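Local coordinates for protein beta sliding clamp (Borrelia burgdorferi, PDB 6DJ8) that probably forms a head-to-tail ring-shaped dimer around DNA, tethering DNA polymerases and other proteins to it and so conferring processivity, at residues 159-164 with 230-235; 167-172 with 202-207; 226-231 with 254-259; 300-305 with 345-350. All coordinates share one frame; numbering follows the deposited sequence.

Interaction 1 (159-164 with 230-235); sequences SFKKVI and HLMSGE
Met-232 meets two neighbouring residues of helix 157-167: its sulfur lies by the ring of Phe-160, while its methyl group packs chiefly on Lys-161 and also brushes Phe-160. The sulfur makes a Met-aromatic contact: SD sits 3.5 Å from Phe-160 CD2 and 4.7 Å from the ring centroid, on a line 67° off the ring normal. The two side chains cross at about a right angle. Phe-160 carries CG anti to its own nitrogen (chi1 -168°), which turns the ring toward the sulfur, met obliquely, while Ile-164 CD1, one helical turn on, covers a face of the ring over its centre.

The aliphatic packing belongs to Lys-161, whose chain runs past Met-232 in the opposite direction. Its CG lies only 3.4 Å from Met-232 CE, closer than carbons usually pack, and its CD continues to 4.0 Å from Gly-234 CA, skirting the backbone of the turn. In the central domain of the clamp, helices 157-167 and 223-231 lie beside each other against the sheet that holds strands 237-242 and 246-251, and the link after the second helix is thereby held to the first. Phe-160 also reaches Leu-228 and the sheet residues Val-238 and Ile-240, and Met-232 packs on Phe-251.

No hydrogen bond crosses the contact. The turn is an ST turn, in which Glu-235 N donates to Ser-233 OG over 3.2 Å; Gln-157 OE1 bonds both Ser-233 OG and Gly-234 N.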
loop_
_atom_site.group_PDB
_atom_site.type_symbol
_atom_site.label_atom_id
_atom_site.label_comp_id
_atom_site.label_asym_id
_atom_site.label_seq_id
_atom_site.Cartn_x
_atom_site.Cartn_y
_atom_site.Cartn_z
ATOM N N SER A 159 27.864 -1.984 11.658
ATOM C CA SER A 159 27.896 -3.361 12.138
ATOM C C SER A 159 26.653 -3.684 12.958
ATOM O O SER A 159 26.018 -4.726 12.758
ATOM C CB SER A 159 29.172 -3.600 12.953
ATOM O OG SER A 159 30.292 -3.207 12.180
ATOM N N PHE A 160 26.285 -2.788 13.883
ATOM C CA PHE A 160 25.128 -3.027 14.739
ATOM C C PHE A 160 23.861 -3.195 13.918
ATOM O O PHE A 160 23.004 -4.025 14.249
ATOM C CB PHE A 160 24.963 -1.860 15.714
ATOM C CG PHE A 160 23.979 -2.112 16.825
ATOM C CD1 PHE A 160 23.737 -3.388 17.294
ATOM C CD2 PHE A 160 23.307 -1.055 17.417
ATOM C CE1 PHE A 160 22.834 -3.607 18.328
ATOM C CE2 PHE A 160 22.409 -1.279 18.449
ATOM C CZ PHE A 160 22.181 -2.561 18.906
ATOM N N LYS A 161 23.708 -2.391 12.858
ATOM C CA LYS A 161 22.549 -2.538 11.978
ATOM C C LYS A 161 22.521 -3.918 11.335
ATOM O O LYS A 161 21.463 -4.557 11.253
ATOM C CB LYS A 161 22.575 -1.485 10.865
ATOM C CG LYS A 161 22.108 -0.116 11.258
ATOM C CD LYS A 161 21.972 0.783 10.034
ATOM C CE LYS A 161 21.095 0.124 8.986
ATOM N NZ LYS A 161 20.211 1.119 8.325
ATOM N N LYS A 162 23.675 -4.390 10.857
ATOM C CA LYS A 162 23.713 -5.720 10.246
ATOM C C LYS A 162 23.320 -6.791 11.255
ATOM O O LYS A 162 22.516 -7.682 10.954
ATOM C CB LYS A 162 25.105 -5.994 9.677
ATOM C CG LYS A 162 25.211 -7.285 8.870
ATOM C CD LYS A 162 26.465 -7.267 8.001
ATOM C CE LYS A 162 26.828 -8.651 7.482
ATOM N NZ LYS A 162 27.849 -8.548 6.395
ATOM N N VAL A 163 23.847 -6.698 12.475
ATOM C CA VAL A 163 23.503 -7.675 13.504
ATOM C C VAL A 163 22.010 -7.638 13.809
ATOM O O VAL A 163 21.357 -8.683 13.936
ATOM C CB VAL A 163 24.356 -7.439 14.763
ATOM C CG1 VAL A 163 23.842 -8.283 15.910
ATOM C CG2 VAL A 163 25.805 -7.811 14.473
ATOM N N ILE A 164 21.447 -6.437 13.944
ATOM C CA ILE A 164 20.015 -6.315 14.202
ATOM C C ILE A 164 19.230 -6.965 13.074
ATOM O O ILE A 164 18.281 -7.727 13.305
ATOM C CB ILE A 164 19.634 -4.828 14.358
ATOM C CG1 ILE A 164 20.109 -4.282 15.705
ATOM C CG2 ILE A 164 18.121 -4.630 14.157
ATOM C CD1 ILE A 164 19.940 -2.764 15.836
ATOM N N HIS A 230 15.503 1.538 12.241
ATOM C CA HIS A 230 14.991 2.717 11.550
ATOM C C HIS A 230 15.742 3.994 11.941
ATOM O O HIS A 230 15.743 4.960 11.167
ATOM C CB HIS A 230 13.492 2.865 11.844
ATOM C CG HIS A 230 12.861 4.084 11.238
ATOM N ND1 HIS A 230 13.050 4.450 9.922
ATOM C CD2 HIS A 230 12.044 5.022 11.774
ATOM C CE1 HIS A 230 12.377 5.559 9.672
ATOM N NE2 HIS A 230 11.757 5.927 10.779
ATOM N N LEU A 231 16.379 4.031 13.120
ATOM C CA LEU A 231 17.017 5.262 13.585
ATOM C C LEU A 231 18.473 5.391 13.165
ATOM O O LEU A 231 18.948 6.506 12.925
ATOM C CB LEU A 231 16.967 5.346 15.116
ATOM C CG LEU A 231 15.599 5.335 15.780
ATOM C CD1 LEU A 231 15.762 5.351 17.260
ATOM C CD2 LEU A 231 14.831 6.563 15.354
ATOM N N MET A 232 19.190 4.287 13.054
ATOM C CA MET A 232 20.633 4.355 12.892
ATOM C C MET A 232 21.016 4.609 11.443
ATOM O O MET A 232 20.631 3.856 10.540
ATOM C CB MET A 232 21.281 3.084 13.412
ATOM C CG MET A 232 21.495 3.131 14.904
ATOM S SD MET A 232 22.242 1.619 15.479
ATOM C CE MET A 232 23.261 1.281 14.118
ATOM N N SER A 233 21.803 5.667 11.240
ATOM C CA SER A 233 22.230 6.059 9.905
ATOM C C SER A 233 23.163 5.033 9.275
ATOM O O SER A 233 23.174 4.882 8.050
ATOM C CB SER A 233 22.917 7.423 9.980
ATOM O OG SER A 233 24.134 7.343 10.711
ATOM N N GLY A 234 23.944 4.319 10.082
ATOM C CA GLY A 234 24.953 3.426 9.559
ATOM C C GLY A 234 26.340 4.033 9.512
ATOM O O GLY A 234 27.305 3.317 9.224
ATOM N N GLU A 235 26.457 5.335 9.754
ATOM C CA GLU A 235 27.727 6.035 9.833
ATOM C C GLU A 235 27.966 6.471 11.271
ATOM O O GLU A 235 27.047 6.938 11.948
ATOM C CB GLU A 235 27.742 7.253 8.909
ATOM C CG GLU A 235 28.741 8.329 9.313
ATOM C CD GLU A 235 28.767 9.494 8.341
ATOM O OE1 GLU A 235 28.062 9.414 7.312
ATOM O OE2 GLU A 235 29.487 10.482 8.602
#

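Interaction 2 (167-172 with 202-207)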
loop_
_atom_site.group_PDB
_atom_site.type_symbol
_atom_site.label_atom_id
_atom_site.label_comp_id
_atom_site.label_asym_id
_atom_site.label_seq_id
_atom_site.Cartn_x
_atom_site.Cartn_y
_atom_site.Cartn_z
ATOM N N ILE A 167 19.215 -10.622 13.539
ATOM C CA ILE A 167 18.741 -11.146 14.813
ATOM C C ILE A 167 17.258 -10.848 15.046
ATOM O O ILE A 167 16.503 -11.732 15.466
ATOM C CB ILE A 167 19.601 -10.591 15.968
ATOM C CG1 ILE A 167 20.951 -11.310 16.019
ATOM C CG2 ILE A 167 18.888 -10.766 17.287
ATOM C CD1 ILE A 167 20.879 -12.683 16.664
ATOM N N ALA A 168 16.806 -9.621 14.740
ATOM C CA ALA A 168 15.488 -9.183 15.205
ATOM C C ALA A 168 14.362 -10.085 14.699
ATOM O O ALA A 168 13.461 -10.455 15.466
ATOM C CB ALA A 168 15.236 -7.731 14.778
ATOM N N PHE A 169 14.389 -10.453 13.412
ATOM C CA PHE A 169 13.250 -11.172 12.840
ATOM C C PHE A 169 13.018 -12.533 13.483
ATOM O O PHE A 169 11.894 -13.044 13.430
ATOM C CB PHE A 169 13.437 -11.330 11.321
ATOM C CG PHE A 169 14.437 -12.402 10.933
ATOM C CD1 PHE A 169 15.780 -12.094 10.779
ATOM C CD2 PHE A 169 14.018 -13.718 10.713
ATOM C CE1 PHE A 169 16.717 -13.097 10.412
ATOM C CE2 PHE A 169 14.918 -14.706 10.328
ATOM C CZ PHE A 169 16.279 -14.398 10.195
ATOM N N SER A 170 14.044 -13.138 14.097
ATOM C CA SER A 170 13.883 -14.465 14.683
ATOM C C SER A 170 13.223 -14.467 16.056
ATOM O O SER A 170 12.786 -15.536 16.513
ATOM C CB SER A 170 15.244 -15.151 14.840
ATOM O OG SER A 170 15.720 -15.637 13.612
ATOM N N ALA A 171 13.186 -13.336 16.758
ATOM C CA ALA A 171 12.604 -13.357 18.092
ATOM C C ALA A 171 11.121 -13.669 17.989
ATOM O O ALA A 171 10.476 -13.389 16.975
ATOM C CB ALA A 171 12.828 -12.020 18.809
ATOM N N HIS A 172 10.580 -14.284 19.034
ATOM C CA HIS A 172 9.145 -14.502 19.059
ATOM C C HIS A 172 8.419 -13.155 18.976
ATOM O O HIS A 172 8.865 -12.146 19.534
ATOM C CB HIS A 172 8.743 -15.259 20.321
ATOM C CG HIS A 172 7.426 -15.943 20.202
ATOM N ND1 HIS A 172 6.231 -15.262 20.189
ATOM C CD2 HIS A 172 7.119 -17.248 20.014
ATOM C CE1 HIS A 172 5.240 -16.121 20.025
ATOM N NE2 HIS A 172 5.753 -17.333 19.915
ATOM N N ARG A 202 12.706 -21.303 14.799
ATOM C CA ARG A 202 13.820 -20.806 14.021
ATOM C C ARG A 202 14.636 -19.904 14.936
ATOM O O ARG A 202 14.106 -19.329 15.896
ATOM C CB ARG A 202 13.349 -20.078 12.746
ATOM C CG ARG A 202 12.134 -19.134 12.913
ATOM C CD ARG A 202 12.555 -17.720 13.275
ATOM N NE ARG A 202 11.412 -16.780 13.260
ATOM C CZ ARG A 202 10.956 -16.197 12.158
ATOM N NH1 ARG A 202 11.543 -16.466 10.986
ATOM N NH2 ARG A 202 9.914 -15.355 12.209
ATOM N N MET A 203 15.935 -19.803 14.652
ATOM C CA MET A 203 16.847 -19.152 15.575
ATOM C C MET A 203 18.008 -18.525 14.817
ATOM O O MET A 203 18.578 -19.148 13.916
ATOM C CB MET A 203 17.399 -20.162 16.614
ATOM C CG MET A 203 18.622 -19.633 17.376
ATOM S SD MET A 203 19.319 -20.854 18.559
ATOM C CE MET A 203 17.980 -21.003 19.700
ATOM N N SER A 204 18.373 -17.308 15.215
ATOM C CA SER A 204 19.564 -16.626 14.724
ATOM C C SER A 204 20.625 -16.534 15.827
ATOM O O SER A 204 20.305 -16.318 17.002
ATOM C CB SER A 204 19.202 -15.237 14.199
ATOM O OG SER A 204 18.535 -15.319 12.925
ATOM N N ILE A 205 21.883 -16.731 15.441
ATOM C CA ILE A 205 23.044 -16.612 16.320
ATOM C C ILE A 205 24.081 -15.744 15.622
ATOM O O ILE A 205 24.580 -16.116 14.553
ATOM C CB ILE A 205 23.651 -17.986 16.655
ATOM C CG1 ILE A 205 22.621 -18.857 17.364
ATOM C CG2 ILE A 205 24.897 -17.818 17.516
ATOM C CD1 ILE A 205 22.815 -20.305 17.145
ATOM N N CYS A 206 24.433 -14.616 16.235
ATOM C CA CYS A 206 25.412 -13.680 15.687
ATOM C C CYS A 206 26.531 -13.516 16.702
ATOM O O CYS A 206 26.310 -12.966 17.785
ATOM C CB CYS A 206 24.802 -12.311 15.412
ATOM S SG CYS A 206 23.753 -12.246 14.007
ATOM N N LYS A 207 27.718 -13.982 16.351
ATOM C CA LYS A 207 28.903 -13.756 17.162
ATOM C C LYS A 207 29.567 -12.477 16.672
ATOM O O LYS A 207 29.769 -12.305 15.465
ATOM C CB LYS A 207 29.855 -14.950 17.042
HETATM O O HOH W 1 9.389 -15.262 15.056
#
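Ser-170 and Ser-204 join hydroxyl to hydroxyl, Ser-170 OG donating to Ser-204 OG over 2.9 Å. The bond fastens the turn that follows helix 157-167 to strand 202-211 of the central clamp domain, a strand in the sheet continued by strand 383-387 of the C-terminal domain. Ile-167 packs nearby, its CG1 3.6 Å from Cys-206 SG, while its CD1 approaches Ser-204 O at 3.7 Å. Phe-169 lies against the serine pair, with Ser-170 OG over one face of its ring, toward the rim.

Arg-202 makes two different contacts with Phe-169. Its NH1 comes to the edge of the ring, near the ring plane, at 3.7 Å from CD2, and guanidinium and ring stand almost perpendicular, 86° apart. The carbonyl oxygen of Phe-169 instead lies above the guanidinium plane, where the angle is too poor for a hydrogen bond. The arginine chain turns at chi2 (90°), folding the guanidinium back over the turn.

Further out, these groups are positioned by further partners. Ser-204 OG is also bonded to His-385 ND1 and to the carbonyl oxygen of Arg-166, so this buried hydroxyl is gripped three times. His-385 in turn meets the Phe-169 ring, while Glu-353 forms a salt bridge with Arg-202 NH2. Met-203, pointing away from the turn, packs on an apolar side chain of the bound peptide. Arg-202 NH2 also donates to a water at 2.9 Å, and that water donates onward, also over 2.9 Å, to Ala-171 O.

Interaction 3 (226-231 with 254-259); sequences NFLKHL and YKIACS
Ile-256 receives three residues of helix 223-231 on its two branches, and the branches are packed very differently. This is helix-on-sheet packing in the central domain of the clamp: the helix segment runs nearly antiparallel to strand 254-259, at 173°, with their axes 11.1 Å apart. The strand belongs to a sheet that continues through strand 64-70 into the N-terminal domain, so the contact lies close to the join of the two domains.

The tight part is the CD1 branch. Leu-231 CD1 meets Ile-256 CD1 tip to tip at 3.3 Å, and Leu-228 CD2, sliding past the isoleucine in the opposite direction, reaches the same methyl at 3.5 Å. Both separations are shorter than usual for methyl groups. Ile-256 has chi1 at -33°, well displaced from a staggered value, perhaps a response to the two close leucine methyls.

The packing is looser round the CG2 branch, which lies at the edge of the Phe-227 ring, near its plane. Looser too is the end at Tyr-254, whose ring comes only obliquely near the Leu-231 carbonyl and whose hydroxyl is bonded to Lys-28 and Glu-25 of helix 19-29. Away from the strand, the helix turns partly exposed Asn-226 and exposed His-230 to the solvent side. Within the helix, Leu-231 CD1 lies 3.8 Å above the plane of the Phe-227 ring, offset toward its rim.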
loop_
_atom_site.group_PDB
_atom_site.type_symbol
_atom_site.label_atom_id
_atom_site.label_comp_id
_atom_site.label_asym_id
_atom_site.label_seq_id
_atom_site.Cartn_x
_atom_site.Cartn_y
_atom_site.Cartn_z
ATOM N N ASN A 226 13.846 -3.387 16.508
ATOM C CA ASN A 226 13.095 -2.960 15.324
ATOM C C ASN A 226 13.078 -1.443 15.225
ATOM O O ASN A 226 13.345 -0.880 14.164
ATOM C CB ASN A 226 11.681 -3.533 15.371
ATOM C CG ASN A 226 11.686 -5.054 15.243
ATOM O OD1 ASN A 226 12.527 -5.602 14.536
ATOM N ND2 ASN A 226 10.756 -5.734 15.917
ATOM N N PHE A 227 12.899 -0.766 16.362
ATOM C CA PHE A 227 12.908 0.700 16.394
ATOM C C PHE A 227 14.259 1.256 15.949
ATOM O O PHE A 227 14.343 2.143 15.083
ATOM C CB PHE A 227 12.585 1.131 17.828
ATOM C CG PHE A 227 12.449 2.602 18.035
ATOM C CD1 PHE A 227 11.767 3.393 17.119
ATOM C CD2 PHE A 227 12.929 3.180 19.201
ATOM C CE1 PHE A 227 11.602 4.758 17.346
ATOM C CE2 PHE A 227 12.771 4.542 19.437
ATOM C CZ PHE A 227 12.108 5.328 18.501
ATOM N N LEU A 228 15.328 0.703 16.520
ATOM C CA LEU A 228 16.683 1.188 16.299
ATOM C C LEU A 228 17.093 1.099 14.838
ATOM O O LEU A 228 17.812 1.972 14.336
ATOM C CB LEU A 228 17.656 0.350 17.135
ATOM C CG LEU A 228 17.807 0.748 18.594
ATOM C CD1 LEU A 228 18.569 -0.335 19.306
ATOM C CD2 LEU A 228 18.566 2.041 18.618
ATOM N N LYS A 229 16.716 0.016 14.160
ATOM C CA LYS A 229 17.201 -0.140 12.798
ATOM C C LYS A 229 16.641 0.945 11.886
ATOM O O LYS A 229 17.281 1.287 10.889
ATOM C CB LYS A 229 16.911 -1.547 12.263
ATOM C CG LYS A 229 15.468 -2.015 12.253
ATOM C CD LYS A 229 15.419 -3.438 11.711
ATOM C CE LYS A 229 14.210 -4.224 12.193
ATOM N NZ LYS A 229 14.390 -5.691 11.940
ATOM N N HIS A 230 15.503 1.538 12.241
ATOM C CA HIS A 230 14.991 2.717 11.550
ATOM C C HIS A 230 15.742 3.994 11.941
ATOM O O HIS A 230 15.743 4.960 11.167
ATOM C CB HIS A 230 13.492 2.865 11.844
ATOM C CG HIS A 230 12.861 4.084 11.238
ATOM N ND1 HIS A 230 13.050 4.450 9.922
ATOM C CD2 HIS A 230 12.044 5.022 11.774
ATOM C CE1 HIS A 230 12.377 5.559 9.672
ATOM N NE2 HIS A 230 11.757 5.927 10.779
ATOM N N LEU A 231 16.379 4.031 13.120
ATOM C CA LEU A 231 17.017 5.262 13.585
ATOM C C LEU A 231 18.473 5.391 13.165
ATOM O O LEU A 231 18.948 6.506 12.925
ATOM C CB LEU A 231 16.967 5.346 15.116
ATOM C CG LEU A 231 15.599 5.335 15.780
ATOM C CD1 LEU A 231 15.762 5.351 17.260
ATOM C CD2 LEU A 231 14.831 6.563 15.354
ATOM N N TYR A 254 20.529 10.880 19.600
ATOM C CA TYR A 254 19.516 10.025 20.198
ATOM C C TYR A 254 19.995 9.378 21.494
ATOM O O TYR A 254 21.186 9.095 21.677
ATOM C CB TYR A 254 19.065 8.924 19.221
ATOM C CG TYR A 254 18.558 9.455 17.906
ATOM C CD1 TYR A 254 17.312 10.076 17.822
ATOM C CD2 TYR A 254 19.321 9.349 16.750
ATOM C CE1 TYR A 254 16.839 10.574 16.621
ATOM C CE2 TYR A 254 18.861 9.840 15.548
ATOM C CZ TYR A 254 17.618 10.456 15.486
ATOM O OH TYR A 254 17.184 10.956 14.282
ATOM N N LYS A 255 19.048 9.173 22.407
ATOM C CA LYS A 255 19.233 8.356 23.595
ATOM C C LYS A 255 17.968 7.537 23.745
ATOM O O LYS A 255 16.867 8.061 23.563
ATOM C CB LYS A 255 19.492 9.199 24.851
ATOM C CG LYS A 255 20.666 10.156 24.735
ATOM C CD LYS A 255 20.814 10.991 26.011
ATOM C CE LYS A 255 22.083 11.824 25.988
ATOM N NZ LYS A 255 22.166 12.739 27.166
ATOM N N ILE A 256 18.123 6.243 23.978
ATOM C CA ILE A 256 16.999 5.320 24.057
ATOM C C ILE A 256 17.279 4.338 25.178
ATOM O O ILE A 256 18.425 3.918 25.369
ATOM C CB ILE A 256 16.782 4.562 22.727
ATOM C CG1 ILE A 256 17.146 5.445 21.539
ATOM C CG2 ILE A 256 15.330 4.092 22.586
ATOM C CD1 ILE A 256 17.124 4.724 20.251
ATOM N N ALA A 257 16.234 3.950 25.902
ATOM C CA ALA A 257 16.379 2.975 26.971
ATOM C C ALA A 257 15.121 2.124 27.047
ATOM O O ALA A 257 14.041 2.541 26.612
ATOM C CB ALA A 257 16.646 3.651 28.322
ATOM N N CYS A 258 15.271 0.920 27.609
ATOM C CA CYS A 258 14.118 0.075 27.890
ATOM C C CYS A 258 14.478 -0.860 29.031
ATOM O O CYS A 258 15.629 -0.912 29.469
ATOM C CB CYS A 258 13.684 -0.709 26.648
ATOM S SG CYS A 258 14.825 -2.070 26.163
ATOM N N SER A 259 13.477 -1.588 29.524
ATOM C CA SER A 259 13.699 -2.539 30.608
ATOM C C SER A 259 14.119 -3.889 30.056
ATOM O O SER A 259 13.710 -4.293 28.958
ATOM C CB SER A 259 12.446 -2.730 31.457
ATOM O OG SER A 259 12.171 -1.569 32.203
#

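Interaction 4 (300-305 with 345-350)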
loop_
_atom_site.group_PDB
_atom_site.type_symbol
_atom_site.label_atom_id
_atom_site.label_comp_id
_atom_site.label_asym_id
_atom_site.label_seq_id
_atom_site.Cartn_x
_atom_site.Cartn_y
_atom_site.Cartn_z
ATOM N N LYS A 300 -1.922 -22.104 3.969
ATOM C CA LYS A 300 -1.755 -21.321 5.186
ATOM C C LYS A 300 -0.856 -22.018 6.211
ATOM O O LYS A 300 -0.316 -21.356 7.095
ATOM C CB LYS A 300 -3.130 -21.015 5.792
ATOM N N SER A 301 -0.677 -23.332 6.112
ATOM C CA SER A 301 0.255 -23.999 7.014
ATOM C C SER A 301 1.711 -23.651 6.711
ATOM O O SER A 301 2.586 -23.949 7.530
ATOM C CB SER A 301 0.058 -25.515 6.952
ATOM O OG SER A 301 0.605 -26.035 5.755
ATOM N N ARG A 302 1.989 -23.037 5.560
ATOM C CA ARG A 302 3.326 -22.674 5.097
ATOM C C ARG A 302 4.179 -23.902 4.768
ATOM O O ARG A 302 5.383 -23.755 4.513
ATOM C CB ARG A 302 4.080 -21.766 6.092
ATOM C CG ARG A 302 3.236 -20.619 6.680
ATOM C CD ARG A 302 2.432 -19.866 5.607
ATOM N NE ARG A 302 3.248 -19.066 4.697
ATOM C CZ ARG A 302 3.055 -18.987 3.378
ATOM N NH1 ARG A 302 3.844 -18.215 2.630
ATOM N NH2 ARG A 302 2.088 -19.694 2.794
ATOM N N LYS A 303 3.580 -25.096 4.689
ATOM C CA LYS A 303 4.360 -26.330 4.556
ATOM C C LYS A 303 4.919 -26.427 3.145
ATOM O O LYS A 303 4.174 -26.638 2.181
ATOM C CB LYS A 303 3.511 -27.562 4.865
ATOM C CG LYS A 303 4.308 -28.886 4.775
ATOM C CD LYS A 303 3.512 -30.095 5.272
ATOM C CE LYS A 303 4.181 -31.393 4.837
ATOM N NZ LYS A 303 3.388 -32.638 5.103
ATOM N N LEU A 304 6.227 -26.261 3.025
ATOM C CA LEU A 304 6.949 -26.443 1.777
ATOM C C LEU A 304 7.725 -27.755 1.855
ATOM O O LEU A 304 8.413 -27.994 2.845
ATOM C CB LEU A 304 7.903 -25.275 1.559
ATOM C CG LEU A 304 8.912 -25.408 0.430
ATOM C CD1 LEU A 304 8.158 -25.370 -0.906
ATOM C CD2 LEU A 304 9.927 -24.276 0.538
ATOM N N VAL A 305 7.608 -28.614 0.839
ATOM C CA VAL A 305 8.328 -29.891 0.837
ATOM C C VAL A 305 9.572 -29.759 -0.033
ATOM O O VAL A 305 9.475 -29.474 -1.238
ATOM C CB VAL A 305 7.449 -31.055 0.359
ATOM C CG1 VAL A 305 8.303 -32.346 0.253
ATOM C CG2 VAL A 305 6.286 -31.259 1.305
ATOM N N ALA A 345 9.918 -31.248 5.166
ATOM C CA ALA A 345 8.991 -30.137 5.106
ATOM C C ALA A 345 9.533 -29.000 5.957
ATOM O O ALA A 345 10.123 -29.233 7.023
ATOM C CB ALA A 345 7.599 -30.553 5.596
ATOM N N ILE A 346 9.320 -27.771 5.488
ATOM C CA ILE A 346 9.815 -26.577 6.161
ATOM C C ILE A 346 8.796 -25.466 5.981
ATOM O O ILE A 346 8.059 -25.431 4.993
ATOM C CB ILE A 346 11.188 -26.136 5.621
ATOM C CG1 ILE A 346 11.808 -25.084 6.534
ATOM C CG2 ILE A 346 11.071 -25.597 4.215
ATOM C CD1 ILE A 346 13.220 -24.711 6.151
ATOM N N ASN A 347 8.730 -24.581 6.972
ATOM C CA ASN A 347 7.889 -23.384 6.905
ATOM C C ASN A 347 8.478 -22.415 5.891
ATOM O O ASN A 347 9.554 -21.845 6.114
ATOM C CB ASN A 347 7.819 -22.758 8.295
ATOM C CG ASN A 347 6.919 -21.531 8.347
ATOM O OD1 ASN A 347 7.024 -20.635 7.518
ATOM N ND2 ASN A 347 6.053 -21.481 9.353
ATOM N N ILE A 348 7.770 -22.207 4.780
ATOM C CA ILE A 348 8.318 -21.367 3.718
ATOM C C ILE A 348 8.494 -19.928 4.178
ATOM O O ILE A 348 9.405 -19.232 3.710
ATOM C CB ILE A 348 7.440 -21.423 2.447
ATOM C CG1 ILE A 348 8.193 -20.784 1.277
ATOM C CG2 ILE A 348 6.124 -20.690 2.668
ATOM C CD1 ILE A 348 7.536 -21.023 -0.108
ATOM N N SER A 349 7.653 -19.443 5.095
ATOM C CA SER A 349 7.857 -18.068 5.550
ATOM C C SER A 349 9.172 -17.947 6.321
ATOM O O SER A 349 9.940 -17.001 6.111
ATOM C CB SER A 349 6.676 -17.607 6.404
ATOM O OG SER A 349 5.502 -17.487 5.619
ATOM N N TYR A 350 9.465 -18.922 7.185
ATOM C CA TYR A 350 10.749 -18.922 7.897
ATOM C C TYR A 350 11.908 -18.964 6.918
ATOM O O TYR A 350 12.884 -18.215 7.050
ATOM C CB TYR A 350 10.823 -20.115 8.843
ATOM C CG TYR A 350 9.862 -20.103 10.013
ATOM C CD1 TYR A 350 9.199 -18.941 10.396
ATOM C CD2 TYR A 350 9.635 -21.270 10.753
ATOM C CE1 TYR A 350 8.319 -18.941 11.467
ATOM C CE2 TYR A 350 8.768 -21.283 11.824
ATOM C CZ TYR A 350 8.115 -20.108 12.179
ATOM O OH TYR A 350 7.250 -20.111 13.245
#
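Backbone bonds between Leu-304 and Ile-346 run both ways, N to O at 2.8 Å each, making them the hydrogen-bonded antiparallel pair between strands 303-308 and 342-347. Strand 342-347 is outermost, within this chain, of an antiparallel sheet in the C-terminal clamp domain, and here it gives way to helix 348-355. A further bond, from Ile-348 N to Arg-302 O at 2.9 Å, carries the pairing into the first turn of that helix.

Asn-347 is the N-cap: its OD1 accepts from Tyr-350 N at 3.0 Å, with the donor standing 48° out of the carbonyl plane, and weakly from Ser-349 N. Its amide also lies against Arg-302 CB, while ND2 sits over the centre of the Tyr-350 ring.

Leu-304 and Ile-346 point the same way, side by side, and Leu-304 CD2 also packs on Ile-348 CG1 at 4.0 Å; Leu-291 and Val-294 of helix 284-294 cover this apolar side. On the opposite face of the sheet, Lys-303 stretches alongside Ala-345, CE coming to 3.6 Å from CB, before NZ bonds to the carbonyl oxygen of Leu-392.

Arg-302 folds back on itself at chi2 and chi3, bringing its guanidinium over the start of the helix. Ile-348 CG2 covers one face; Asn-295 OD1 bonds NH1, and the carbonyl oxygen of Asp-299 bonds NH2. At the guanidinium edge, NE donates to Ser-349 OG over 2.9 Å, nearly straight at 173° and only 2° out of plane.

From the N terminus, helix 157-167 opens interaction 1, which closes a long loop when residues 230-235 return to it. Interaction 2 falls wholly within that loop, joining the turn after the helix to strand 202-211. Interaction 3 starts on helix 223-231, sharing His-230 and Leu-231 with interaction 1, and closes at strand 254-259; the two overlap along the chain and touch through Phe-160 and Leu-228. Ala-168 packs on Asn-226 and Lys-229, linking interactions 2 and 3. Interaction 4 follows in series in the C-terminal domain, closing a separate loop from strand 303-308 round to the start of helix 348-355, yet Tyr-350 reaches Arg-202 of interaction 2 across the domain boundary.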